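Local coordinates for oxysterol-binding protein homolog 1 (Saccharomyces cerevisiae, PDB 5H28) that moves sterols and other lipids between membranes and reaches the nucleus-vacuole junction through its ankyrin repeats, the part present here, which bind NVJ1, at residues M44-V49 and L79-S84; H120-E125 and V138-Y143; E125-K128 and I132-M135. All blocks are in the same frame, centred on the assembly; numbering follows the deposited sequence.

Contact 1. Residues M44-V49 and L79-S84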
loop_
_atom_site.group_PDB
_atom_site.type_symbol
_atom_site.label_atom_id
_atom_site.label_comp_id
_atom_site.label_asym_id
_atom_site.label_seq_id
_atom_site.Cartn_x
_atom_site.Cartn_y
_atom_site.Cartn_z
ATOM N N MET A 44 -16.632 -5.322 12.380
ATOM C CA MET A 44 -16.512 -6.659 12.939
ATOM C C MET A 44 -15.079 -7.105 13.205
ATOM O O MET A 44 -14.801 -7.701 14.245
ATOM C CB MET A 44 -17.219 -7.676 12.043
ATOM C CG MET A 44 -17.084 -9.119 12.533
ATOM S SD MET A 44 -18.254 -10.241 11.743
ATOM C CE MET A 44 -17.832 -10.006 10.021
ATOM N N LEU A 45 -14.167 -6.822 12.281
ATOM C CA LEU A 45 -12.781 -7.222 12.486
ATOM C C LEU A 45 -12.178 -6.480 13.681
ATOM O O LEU A 45 -11.376 -7.050 14.422
ATOM C CB LEU A 45 -11.951 -6.987 11.221
ATOM C CG LEU A 45 -10.522 -7.538 11.267
ATOM C CD1 LEU A 45 -10.543 -9.017 11.635
ATOM C CD2 LEU A 45 -9.858 -7.333 9.911
ATOM N N HIS A 46 -12.563 -5.217 13.871
ATOM C CA HIS A 46 -12.072 -4.451 15.015
ATOM C C HIS A 46 -12.525 -5.146 16.292
ATOM O O HIS A 46 -11.734 -5.381 17.206
ATOM C CB HIS A 46 -12.655 -3.031 15.032
ATOM C CG HIS A 46 -11.989 -2.078 14.091
ATOM N ND1 HIS A 46 -12.159 -2.132 12.724
ATOM C CD2 HIS A 46 -11.175 -1.023 14.327
ATOM C CE1 HIS A 46 -11.479 -1.149 12.161
ATOM N NE2 HIS A 46 -10.873 -0.461 13.112
ATOM N N TYR A 47 -13.813 -5.462 16.355
ATOM C CA TYR A 47 -14.356 -6.106 17.540
ATOM C C TYR A 47 -13.778 -7.495 17.764
ATOM O O TYR A 47 -13.576 -7.906 18.903
ATOM C CB TYR A 47 -15.886 -6.168 17.457
ATOM C CG TYR A 47 -16.537 -4.800 17.461
ATOM C CD1 TYR A 47 -16.160 -3.834 18.391
ATOM C CD2 TYR A 47 -17.522 -4.471 16.533
ATOM C CE1 TYR A 47 -16.745 -2.571 18.397
ATOM C CE2 TYR A 47 -18.115 -3.205 16.530
ATOM C CZ TYR A 47 -17.719 -2.264 17.465
ATOM O OH TYR A 47 -18.291 -1.011 17.471
ATOM N N ALA A 48 -13.503 -8.217 16.684
ATOM C CA ALA A 48 -12.941 -9.553 16.814
ATOM C C ALA A 48 -11.535 -9.470 17.386
ATOM O O ALA A 48 -11.153 -10.285 18.221
ATOM C CB ALA A 48 -12.920 -10.247 15.467
ATOM N N VAL A 49 -10.760 -8.488 16.933
ATOM C CA VAL A 49 -9.403 -8.318 17.438
ATOM C C VAL A 49 -9.439 -8.037 18.940
ATOM O O VAL A 49 -8.529 -8.420 19.676
ATOM C CB VAL A 49 -8.681 -7.155 16.711
ATOM C CG1 VAL A 49 -7.401 -6.776 17.449
ATOM C CG2 VAL A 49 -8.360 -7.566 15.289
ATOM N N LEU A 79 -9.435 -4.871 5.390
ATOM C CA LEU A 79 -8.459 -5.196 6.416
ATOM C C LEU A 79 -7.936 -3.908 7.051
ATOM O O LEU A 79 -7.476 -3.903 8.192
ATOM C CB LEU A 79 -7.304 -5.977 5.787
ATOM C CG LEU A 79 -6.596 -7.028 6.636
ATOM C CD1 LEU A 79 -7.607 -8.033 7.160
ATOM C CD2 LEU A 79 -5.541 -7.723 5.787
ATOM N N ASN A 80 -8.036 -2.811 6.304
ATOM C CA ASN A 80 -7.552 -1.514 6.752
ATOM C C ASN A 80 -8.655 -0.515 7.090
ATOM O O ASN A 80 -8.438 0.697 7.043
ATOM C CB ASN A 80 -6.629 -0.945 5.680
ATOM C CG ASN A 80 -5.604 -1.959 5.223
ATOM O OD1 ASN A 80 -4.797 -2.436 6.019
ATOM N ND2 ASN A 80 -5.638 -2.307 3.940
ATOM N N GLU A 81 -9.833 -1.034 7.431
ATOM C CA GLU A 81 -10.981 -0.210 7.810
ATOM C C GLU A 81 -10.600 0.730 8.953
ATOM O O GLU A 81 -9.996 0.301 9.931
ATOM C CB GLU A 81 -12.124 -1.117 8.277
ATOM C CG GLU A 81 -13.384 -0.401 8.763
ATOM C CD GLU A 81 -14.299 0.016 7.630
ATOM O OE1 GLU A 81 -14.305 -0.676 6.591
ATOM O OE2 GLU A 81 -15.026 1.024 7.784
ATOM N N ARG A 82 -10.955 2.006 8.841
ATOM C CA ARG A 82 -10.651 2.960 9.906
ATOM C C ARG A 82 -11.915 3.261 10.707
ATOM O O ARG A 82 -12.971 3.532 10.123
ATOM C CB ARG A 82 -10.092 4.265 9.319
ATOM C CG ARG A 82 -8.749 4.106 8.610
ATOM C CD ARG A 82 -8.249 5.409 7.983
ATOM N NE ARG A 82 -7.628 6.330 8.937
ATOM C CZ ARG A 82 -8.149 7.499 9.299
ATOM N NH1 ARG A 82 -9.310 7.893 8.795
ATOM N NH2 ARG A 82 -7.494 8.291 10.140
ATOM N N ASP A 83 -11.816 3.201 12.035
ATOM C CA ASP A 83 -12.965 3.506 12.883
ATOM C C ASP A 83 -13.036 5.015 13.123
ATOM O O ASP A 83 -12.320 5.776 12.470
ATOM C CB ASP A 83 -12.908 2.734 14.216
ATOM C CG ASP A 83 -11.674 3.047 15.051
ATOM O OD1 ASP A 83 -11.084 4.136 14.908
ATOM O OD2 ASP A 83 -11.311 2.190 15.890
ATOM N N SER A 84 -13.891 5.449 14.044
ATOM C CA SER A 84 -14.038 6.879 14.304
ATOM C C SER A 84 -12.783 7.567 14.838
ATOM O O SER A 84 -12.699 8.795 14.819
ATOM C CB SER A 84 -15.218 7.132 15.249
ATOM O OG SER A 84 -15.005 6.547 16.517
#
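CG of H46 stands anti to its carbonyl carbon (chi1 -79°), which carries the imidazole off helix 44-51 toward the loop at E81 and D83. On the loop, CG of D83 is tucked between its backbone N and carbonyl carbon (chi1 60°), bringing the carboxylate beside the ring. E81 meets the edge of the imidazole with its backbone: H46 CE1 lies 3.0 Å from E81 O, near the ring plane. E81 CB makes a van der Waals contact with H46 CE1 at 3.9 Å, while the E81 carboxylate leads away. The D83 carboxylate is turned 40° to the ring, with OD2 3.6 Å from H46 CD2. H46 NE2 is too poorly angled for E81 O and hydrogen bonds to N87 O instead. D83 OD1 in turn accepts from N85 N, closing an Asx turn, and from N87 N. H46 lies within a predicted ankyrin repeat, and a histidine bonding to the loop ahead of helix 89-95 is consistent with the ankyrin fold. At the neighbouring L45 the contact becomes apolar: L45 CD2 meets L79 CD1 at 3.6 Å, and both leucines also pack on V61 of helix 54-64. Histidine suits its buried place because it spans the gap and offers an N-H to a carbonyl; E81 O faces the weakly positive C-H at CE1, and with D83 OD2 near CD2 would probably favour an electron-poor ring.

Contact 2. Residues H120-E125 and V138-Y143; sequences HLQAIE and VKRSTY
Q122 and R140 meet through a single oxygen. Q122 OE1 accepts from R140 NH1 and from R140 NH2, each nitrogen 2.8 Å from OE1, so the guanidinium grips end-on with both of its terminal nitrogens. Sharing one acceptor bends both bonds, to 139° and 140° at the hydrogens. OE1 lies near the guanidinium plane; seen from the amide, NH2 sits in the carbonyl plane on a lone pair, whereas NH1 is tilted out of it. R140 arrives from helix 130-156 with its chain bent at chi3 (-70°), which turns the guanidinium so that this end faces the loop while NE forms a salt bridge to D113. The division suits both residues: an acid meets the charge, and a neutral amide supplies a further acceptor. The 120-125 loop lies between helix 99-106 and helix 130-156 of the ankyrin domain, and L121 O accepts from H91 NE2, the histidine of a TPLH sequence common in ankyrin repeats. A leucine in place of Q122 removes the acceptor shared by R140 NH1 and NH2, and the guanidinium end would probably be freer to turn about its tie to D113. The backbone of Q122 is engaged too: Q122 N donates almost straight to E125 OE2 at 2.8 Å, and E125 N returns a bond to Q122 O at 3.0 Å. Within the helix, V138 O accepts from T142 N and, from the same face of its carbonyl plane, from S141 OG, whose distance to V138 O is 2.7 Å.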
loop_
_atom_site.group_PDB
_atom_site.type_symbol
_atom_site.label_atom_id
_atom_site.label_comp_id
_atom_site.label_asym_id
_atom_site.label_seq_id
_atom_site.Cartn_x
_atom_site.Cartn_y
_atom_site.Cartn_z
ATOM N N HIS A 120 -2.476 10.891 14.218
ATOM C CA HIS A 120 -1.341 10.812 13.301
ATOM C C HIS A 120 -0.354 9.695 13.642
ATOM O O HIS A 120 0.840 9.795 13.361
ATOM C CB HIS A 120 -0.624 12.169 13.251
ATOM C CG HIS A 120 -1.553 13.324 13.029
ATOM N ND1 HIS A 120 -1.860 14.237 14.016
ATOM C CD2 HIS A 120 -2.275 13.688 11.942
ATOM C CE1 HIS A 120 -2.731 15.113 13.545
ATOM N NE2 HIS A 120 -2.998 14.803 12.289
ATOM N N LEU A 121 -0.871 8.617 14.220
ATOM C CA LEU A 121 -0.033 7.491 14.605
ATOM C C LEU A 121 -0.222 6.254 13.746
ATOM O O LEU A 121 -1.337 5.946 13.315
ATOM C CB LEU A 121 -0.314 7.107 16.059
ATOM C CG LEU A 121 -0.013 8.157 17.127
ATOM C CD1 LEU A 121 -0.606 7.731 18.463
ATOM C CD2 LEU A 121 1.491 8.341 17.228
ATOM N N GLN A 122 0.880 5.549 13.507
ATOM C CA GLN A 122 0.838 4.295 12.763
ATOM C C GLN A 122 0.633 3.221 13.820
ATOM O O GLN A 122 0.890 3.454 14.998
ATOM C CB GLN A 122 2.154 4.045 12.030
ATOM C CG GLN A 122 2.298 4.822 10.738
ATOM C CD GLN A 122 3.589 4.503 10.010
ATOM O OE1 GLN A 122 4.049 3.360 10.011
ATOM N NE2 GLN A 122 4.173 5.509 9.371
ATOM N N ALA A 123 0.178 2.048 13.401
ATOM C CA ALA A 123 -0.067 0.958 14.338
ATOM C C ALA A 123 1.149 0.621 15.196
ATOM O O ALA A 123 1.011 0.374 16.391
ATOM C CB ALA A 123 -0.529 -0.286 13.581
ATOM N N ILE A 124 2.338 0.627 14.602
ATOM C CA ILE A 124 3.536 0.284 15.366
ATOM C C ILE A 124 3.753 1.214 16.556
ATOM O O ILE A 124 4.289 0.798 17.585
ATOM C CB ILE A 124 4.801 0.277 14.466
ATOM C CG1 ILE A 124 6.011 -0.188 15.282
ATOM C CG2 ILE A 124 5.028 1.655 13.857
ATOM C CD1 ILE A 124 7.262 -0.416 14.456
ATOM N N GLU A 125 3.317 2.463 16.424
ATOM C CA GLU A 125 3.467 3.441 17.496
ATOM C C GLU A 125 2.449 3.246 18.612
ATOM O O GLU A 125 2.518 3.923 19.638
ATOM C CB GLU A 125 3.330 4.856 16.941
ATOM C CG GLU A 125 4.283 5.177 15.812
ATOM C CD GLU A 125 4.052 6.562 15.262
ATOM O OE1 GLU A 125 4.524 7.545 15.877
ATOM O OE2 GLU A 125 3.378 6.670 14.221
ATOM N N VAL A 138 10.763 -5.241 11.978
ATOM C CA VAL A 138 11.490 -6.216 11.183
ATOM C C VAL A 138 10.639 -6.698 10.013
ATOM O O VAL A 138 11.135 -6.817 8.893
ATOM C CB VAL A 138 11.937 -7.418 12.045
ATOM C CG1 VAL A 138 12.614 -8.467 11.176
ATOM C CG2 VAL A 138 12.898 -6.941 13.126
ATOM N N LYS A 139 9.358 -6.963 10.257
ATOM C CA LYS A 139 8.486 -7.412 9.175
ATOM C C LYS A 139 8.359 -6.327 8.112
ATOM O O LYS A 139 8.359 -6.613 6.915
ATOM C CB LYS A 139 7.105 -7.796 9.711
ATOM C CG LYS A 139 7.060 -9.186 10.328
ATOM C CD LYS A 139 5.651 -9.557 10.743
ATOM C CE LYS A 139 5.556 -11.017 11.145
ATOM N NZ LYS A 139 5.854 -11.925 9.995
ATOM N N ARG A 140 8.264 -5.075 8.541
ATOM C CA ARG A 140 8.169 -3.991 7.576
ATOM C C ARG A 140 9.455 -3.877 6.763
ATOM O O ARG A 140 9.407 -3.699 5.542
ATOM C CB ARG A 140 7.894 -2.651 8.262
ATOM C CG ARG A 140 8.012 -1.481 7.287
ATOM C CD ARG A 140 7.574 -0.162 7.883
ATOM N NE ARG A 140 6.134 -0.111 8.095
ATOM C CZ ARG A 140 5.489 0.963 8.537
ATOM N NH1 ARG A 140 4.178 0.928 8.707
ATOM N NH2 ARG A 140 6.161 2.073 8.805
ATOM N N SER A 141 10.604 -3.987 7.428
ATOM C CA SER A 141 11.877 -3.867 6.723
ATOM C C SER A 141 12.031 -4.969 5.682
ATOM O O SER A 141 12.548 -4.729 4.587
ATOM C CB SER A 141 13.055 -3.879 7.710
ATOM O OG SER A 141 13.161 -5.106 8.407
ATOM N N THR A 142 11.561 -6.167 6.009
ATOM C CA THR A 142 11.644 -7.281 5.077
ATOM C C THR A 142 10.754 -6.994 3.872
ATOM O O THR A 142 11.164 -7.186 2.725
ATOM C CB THR A 142 11.207 -8.602 5.747
ATOM O OG1 THR A 142 12.134 -8.933 6.790
ATOM C CG2 THR A 142 11.175 -9.733 4.734
ATOM N N TYR A 143 9.542 -6.517 4.132
ATOM C CA TYR A 143 8.611 -6.201 3.054
ATOM C C TYR A 143 9.171 -5.099 2.156
ATOM O O TYR A 143 9.038 -5.157 0.934
ATOM C CB TYR A 143 7.260 -5.748 3.614
ATOM C CG TYR A 143 6.301 -5.314 2.531
ATOM C CD1 TYR A 143 5.638 -6.254 1.742
ATOM C CD2 TYR A 143 6.097 -3.963 2.258
ATOM C CE1 TYR A 143 4.797 -5.858 0.708
ATOM C CE2 TYR A 143 5.260 -3.555 1.225
ATOM C CZ TYR A 143 4.613 -4.510 0.454
ATOM O OH TYR A 143 3.787 -4.120 -0.574
#

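Contact 3. Residues E125-K128 and I132-M135; sequences EMCK and IAQM
C127 meets I132 and A133 by packing, and it gives up the larger share of surface, 59 Å² against 27 Å² for A133 and 20 Å² for I132. The cysteine touches with two atoms. Its sulfur reaches the methyl branch of the isoleucine, C127 SG lying 3.8 Å from I132 CG2, and its methylene rests against the alanine methyl, with C127 CB 3.9 Å from A133 CB. SG is anti to the carbonyl carbon of C127 (chi1 -65°), and this directs the sulfur between the two helix residues; it also comes within 3.8 Å of A133 N, a plain van der Waals approach. On the isoleucine the beta branch matters: CG2, anti to the backbone N, is the arm that meets the sulfur, while CG1 is set along another direction. Size explains the residue types. The backbones come close, with C127 CA only 5.8 Å from A133 CA, so an alanine fits opposite the cysteine, and a compact, weakly polar sulfur can lie beside both a methyl and a peptide nitrogen. The contact spans a short turn of the chain leading into the first part of helix 130-156, where N129 OD1 makes a weak hydrogen bond to I132 N. C127 also packs on A94 of helix 89-95, A133 on I124, and M135, further along, on V102 and A103 of helix 99-106. The turn is thus packed between the start of helix 130-156 and helix 89-95, while the long helix itself leans on helix 99-106.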
loop_
_atom_site.group_PDB
_atom_site.type_symbol
_atom_site.label_atom_id
_atom_site.label_comp_id
_atom_site.label_asym_id
_atom_site.label_seq_id
_atom_site.Cartn_x
_atom_site.Cartn_y
_atom_site.Cartn_z
ATOM N N GLU A 125 3.317 2.463 16.424
ATOM C CA GLU A 125 3.467 3.441 17.496
ATOM C C GLU A 125 2.449 3.246 18.612
ATOM O O GLU A 125 2.518 3.923 19.638
ATOM C CB GLU A 125 3.330 4.856 16.941
ATOM C CG GLU A 125 4.283 5.177 15.812
ATOM C CD GLU A 125 4.052 6.562 15.262
ATOM O OE1 GLU A 125 4.524 7.545 15.877
ATOM O OE2 GLU A 125 3.378 6.670 14.221
ATOM N N MET A 126 1.504 2.331 18.413
ATOM C CA MET A 126 0.484 2.055 19.423
ATOM C C MET A 126 0.991 1.025 20.428
ATOM O O MET A 126 0.404 0.845 21.493
ATOM C CB MET A 126 -0.790 1.504 18.770
ATOM C CG MET A 126 -1.442 2.411 17.738
ATOM S SD MET A 126 -2.202 3.888 18.441
ATOM C CE MET A 126 -3.704 3.191 19.170
ATOM N N CYS A 127 2.082 0.347 20.083
ATOM C CA CYS A 127 2.643 -0.686 20.947
ATOM C C CYS A 127 3.209 -0.204 22.273
ATOM O O CYS A 127 4.001 0.738 22.323
ATOM C CB CYS A 127 3.760 -1.448 20.227
ATOM S SG CYS A 127 3.275 -2.409 18.796
ATOM N N LYS A 128 2.791 -0.868 23.346
ATOM C CA LYS A 128 3.299 -0.578 24.674
ATOM C C LYS A 128 4.390 -1.633 24.850
ATOM O O LYS A 128 5.410 -1.400 25.496
ATOM C CB LYS A 128 2.204 -0.772 25.723
ATOM C CG LYS A 128 2.606 -0.382 27.134
ATOM C CD LYS A 128 1.456 -0.614 28.105
ATOM C CE LYS A 128 1.830 -0.198 29.518
ATOM N NZ LYS A 128 2.202 1.242 29.587
ATOM N N ILE A 132 6.744 -6.452 20.497
ATOM C CA ILE A 132 5.809 -6.529 19.385
ATOM C C ILE A 132 6.205 -5.448 18.374
ATOM O O ILE A 132 6.190 -5.684 17.165
ATOM C CB ILE A 132 4.346 -6.315 19.857
ATOM C CG1 ILE A 132 3.912 -7.495 20.730
ATOM C CG2 ILE A 132 3.415 -6.182 18.647
ATOM C CD1 ILE A 132 2.502 -7.375 21.299
ATOM N N ALA A 133 6.583 -4.273 18.871
ATOM C CA ALA A 133 6.993 -3.184 17.986
ATOM C C ALA A 133 8.209 -3.607 17.158
ATOM O O ALA A 133 8.283 -3.325 15.962
ATOM C CB ALA A 133 7.318 -1.929 18.798
ATOM N N GLN A 134 9.163 -4.280 17.796
ATOM C CA GLN A 134 10.356 -4.731 17.093
ATOM C C GLN A 134 9.991 -5.699 15.971
ATOM O O GLN A 134 10.526 -5.613 14.865
ATOM C CB GLN A 134 11.329 -5.388 18.080
ATOM C CG GLN A 134 12.567 -5.976 17.433
ATOM C CD GLN A 134 12.383 -7.421 17.021
ATOM O OE1 GLN A 134 13.179 -7.967 16.259
ATOM N NE2 GLN A 134 11.335 -8.058 17.537
ATOM N N MET A 135 9.067 -6.609 16.257
ATOM C CA MET A 135 8.620 -7.581 15.268
ATOM C C MET A 135 7.968 -6.867 14.084
ATOM O O MET A 135 8.161 -7.251 12.929
ATOM C CB MET A 135 7.644 -8.566 15.921
ATOM C CG MET A 135 6.971 -9.538 14.967
ATOM S SD MET A 135 5.399 -8.916 14.343
ATOM C CE MET A 135 4.379 -9.046 15.805
#

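From the N terminus, contact 1 comes first: it closes a loop of 29 residues that includes helix 54-64, tying helix 44-51 to the loop ahead of helix 89-95. It is complete before the others open, and its centre lies about 18 Å from each of theirs. Contacts 2 and 3 share E125 and both end on helix 130-156. Contact 3, with three intervening residues, starts from the same stretch as contact 2 and closes a shorter loop inside its span. Their centres are about 8 Å apart, and they touch where I124 CD1 lies 3.4 Å from A133 O. Together, they fasten the loop after helix 99-106 to points about two turns apart on the long helix.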